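Long-range contact in probable outer membrane protein (Pseudomonas aeruginosa, PDB 3DWO), which probably carries hydrophobic compounds such as long-chain fatty acids across the bacterial outer membrane, as a beta-barrel channel of the FadL family: residues S197-L202 with D248-L253. Numbering follows the deposited sequence.
Sequences SNSSAL and DHDGGL. With C8E ((hydroxyethyloxy)tri(ethyloxy)octane), chain C.
A201 and D248 face each other as an antiparallel non-hydrogen-bonded pair, their CA atoms 3.9 Å apart, and show how two barrel strands can stay in register up to the point where they part. The backbone link next to this pair is weak in length but nearly straight: H249 N donates to S200 O over 3.3 Å, at 173°. That same carbonyl oxygen lies over one face of the H249 imidazole, 3.8 Å above its plane. With CG between the backbone N and the carbonyl carbon (chi1 41°), the ring folds back across S200, and S200 OG comes within 3.2 Å of H249 CE1. A water adds a polar link on this side, donating to H249 O and lying in weak reach of S200 OG.

The buried carboxylate of D250 turns toward S200 N. Its OD1 takes a weak, bent bond from S200 N (2.7 Å, 143°), doubtful because S200 N sits too close to the carboxylate carbon, and is also hydrogen-bonded to T254 OG1.

Van der Waals contact is sparser. A201 CB rests on D248 CA at 3.7 Å, while L253 CD1 lies 3.7 Å from the carbonyl oxygen N198 O and CD2 approaches a bound detergent molecule. Here the antiparallel pairing of neighbouring strands 201-220 and 226-248, the beta-barrel pattern of the OmpP1/FadL family, frays into a side-chain-to-backbone and water-linked loop contact reaching the first residue of helix 253-259.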
loop_
_atom_site.group_PDB
_atom_site.type_symbol
_atom_site.label_atom_id
_atom_site.label_comp_id
_atom_site.label_asym_id
_atom_site.label_seq_id
_atom_site.Cartn_x
_atom_site.Cartn_y
_atom_site.Cartn_z
ATOM N N SER A 197 -0.052 5.253 -31.390
ATOM C CA SER A 197 1.300 4.732 -31.226
ATOM C C SER A 197 2.377 5.222 -32.193
ATOM O O SER A 197 3.390 4.546 -32.389
ATOM C CB SER A 197 1.251 3.202 -31.220
ATOM O OG SER A 197 0.492 2.743 -30.110
ATOM N N ASN A 198 2.160 6.385 -32.804
ATOM C CA ASN A 198 3.165 6.967 -33.685
ATOM C C ASN A 198 3.977 7.875 -32.782
ATOM O O ASN A 198 5.203 7.811 -32.767
ATOM C CB ASN A 198 2.522 7.769 -34.810
ATOM C CG ASN A 198 2.060 6.891 -35.941
ATOM O OD1 ASN A 198 1.313 5.938 -35.733
ATOM N ND2 ASN A 198 2.504 7.198 -37.147
ATOM N N SER A 199 3.286 8.721 -32.023
ATOM C CA SER A 199 3.958 9.584 -31.068
ATOM C C SER A 199 3.971 8.776 -29.768
ATOM O O SER A 199 3.027 8.030 -29.485
ATOM C CB SER A 199 3.179 10.892 -30.865
ATOM O OG SER A 199 1.855 10.644 -30.423
ATOM N N SER A 200 5.046 8.881 -28.999
ATOM C CA SER A 200 5.136 8.162 -27.734
ATOM C C SER A 200 6.279 8.683 -26.880
ATOM O O SER A 200 7.414 8.865 -27.354
ATOM C CB SER A 200 5.318 6.655 -27.950
ATOM O OG SER A 200 6.641 6.352 -28.337
ATOM N N ALA A 201 5.963 8.915 -25.615
ATOM C CA ALA A 201 6.931 9.409 -24.657
ATOM C C ALA A 201 6.563 8.831 -23.295
ATOM O O ALA A 201 5.382 8.648 -22.986
ATOM C CB ALA A 201 6.889 10.926 -24.617
ATOM N N LEU A 202 7.573 8.521 -22.492
ATOM C CA LEU A 202 7.323 7.981 -21.171
ATOM C C LEU A 202 7.226 9.120 -20.168
ATOM O O LEU A 202 8.192 9.865 -19.949
ATOM C CB LEU A 202 8.443 7.033 -20.751
ATOM C CG LEU A 202 8.223 6.357 -19.390
ATOM C CD1 LEU A 202 7.122 5.314 -19.519
ATOM C CD2 LEU A 202 9.515 5.708 -18.913
ATOM N N ASP A 248 10.884 11.217 -24.282
ATOM C CA ASP A 248 10.407 10.928 -25.630
ATOM C C ASP A 248 11.323 9.997 -26.419
ATOM O O ASP A 248 12.544 10.110 -26.353
ATOM C CB ASP A 248 10.227 12.228 -26.418
ATOM C CG ASP A 248 11.522 13.022 -26.541
ATOM O OD1 ASP A 248 11.886 13.393 -27.676
ATOM O OD2 ASP A 248 12.170 13.277 -25.503
ATOM N N HIS A 249 10.714 9.074 -27.158
ATOM C CA HIS A 249 11.426 8.120 -28.013
ATOM C C HIS A 249 10.485 8.055 -29.202
ATOM O O HIS A 249 9.992 6.996 -29.621
ATOM C CB HIS A 249 11.581 6.767 -27.307
ATOM C CG HIS A 249 10.365 6.322 -26.558
ATOM N ND1 HIS A 249 9.519 5.338 -27.027
ATOM C CD2 HIS A 249 9.871 6.699 -25.353
ATOM C CE1 HIS A 249 8.562 5.124 -26.142
ATOM N NE2 HIS A 249 8.752 5.936 -25.117
ATOM N N ASP A 250 10.280 9.254 -29.731
ATOM C CA ASP A 250 9.358 9.578 -30.808
ATOM C C ASP A 250 9.980 10.052 -32.114
ATOM O O ASP A 250 9.266 10.283 -33.091
ATOM C CB ASP A 250 8.467 10.713 -30.301
ATOM C CG ASP A 250 7.036 10.368 -30.342
ATOM O OD1 ASP A 250 6.236 11.125 -29.764
ATOM O OD2 ASP A 250 6.718 9.334 -30.961
ATOM N N GLY A 251 11.290 10.247 -32.124
ATOM C CA GLY A 251 11.912 10.763 -33.322
ATOM C C GLY A 251 11.648 12.263 -33.323
ATOM O O GLY A 251 11.682 12.915 -34.365
ATOM N N GLY A 252 11.354 12.809 -32.145
ATOM C CA GLY A 252 11.105 14.238 -32.024
ATOM C C GLY A 252 9.660 14.724 -32.074
ATOM O O GLY A 252 9.414 15.922 -31.915
ATOM N N LEU A 253 8.705 13.823 -32.295
ATOM C CA LEU A 253 7.295 14.214 -32.368
ATOM C C LEU A 253 6.784 14.883 -31.109
ATOM O O LEU A 253 6.236 15.982 -31.162
ATOM C CB LEU A 253 6.405 13.004 -32.666
ATOM C CG LEU A 253 6.519 12.399 -34.066
ATOM C CD1 LEU A 253 5.583 11.207 -34.186
ATOM C CD2 LEU A 253 6.175 13.453 -35.111
HETATM C C1 C8E C . -0.574 13.775 -18.662
HETATM C C2 C8E C . -1.409 14.516 -19.592
HETATM C C3 C8E C . -0.879 14.580 -20.946
HETATM C C4 C8E C . -1.744 15.471 -21.702
HETATM C C5 C8E C . -1.364 15.382 -23.129
HETATM C C6 C8E C . -2.275 16.156 -23.932
HETATM C C7 C8E C . -1.575 16.139 -25.207
HETATM C C8 C8E C . -2.347 16.960 -26.148
HETATM O O9 C8E C . -2.102 17.190 -27.522
HETATM C C10 C8E C . -0.889 17.788 -27.929
HETATM C C11 C8E C . -0.999 17.900 -29.413
HETATM O O12 C8E C . -0.029 17.090 -30.087
HETATM C C13 C8E C . -0.246 16.994 -31.517
HETATM C C14 C8E C . 0.650 16.241 -32.544
HETATM O O15 C8E C . 1.768 15.313 -32.386
HETATM C C16 C8E C . 3.015 16.027 -32.348
HETATM C C17 C8E C . 3.689 16.242 -33.713
HETATM O O18 C8E C . 4.552 17.365 -33.997
HETATM C C19 C8E C . 3.827 18.506 -34.528
HETATM C C20 C8E C . 4.398 19.970 -34.547
HETATM O O21 C8E C . 3.473 21.057 -34.669
HETATM O O HOH W 1 8.393 5.490 -31.073
#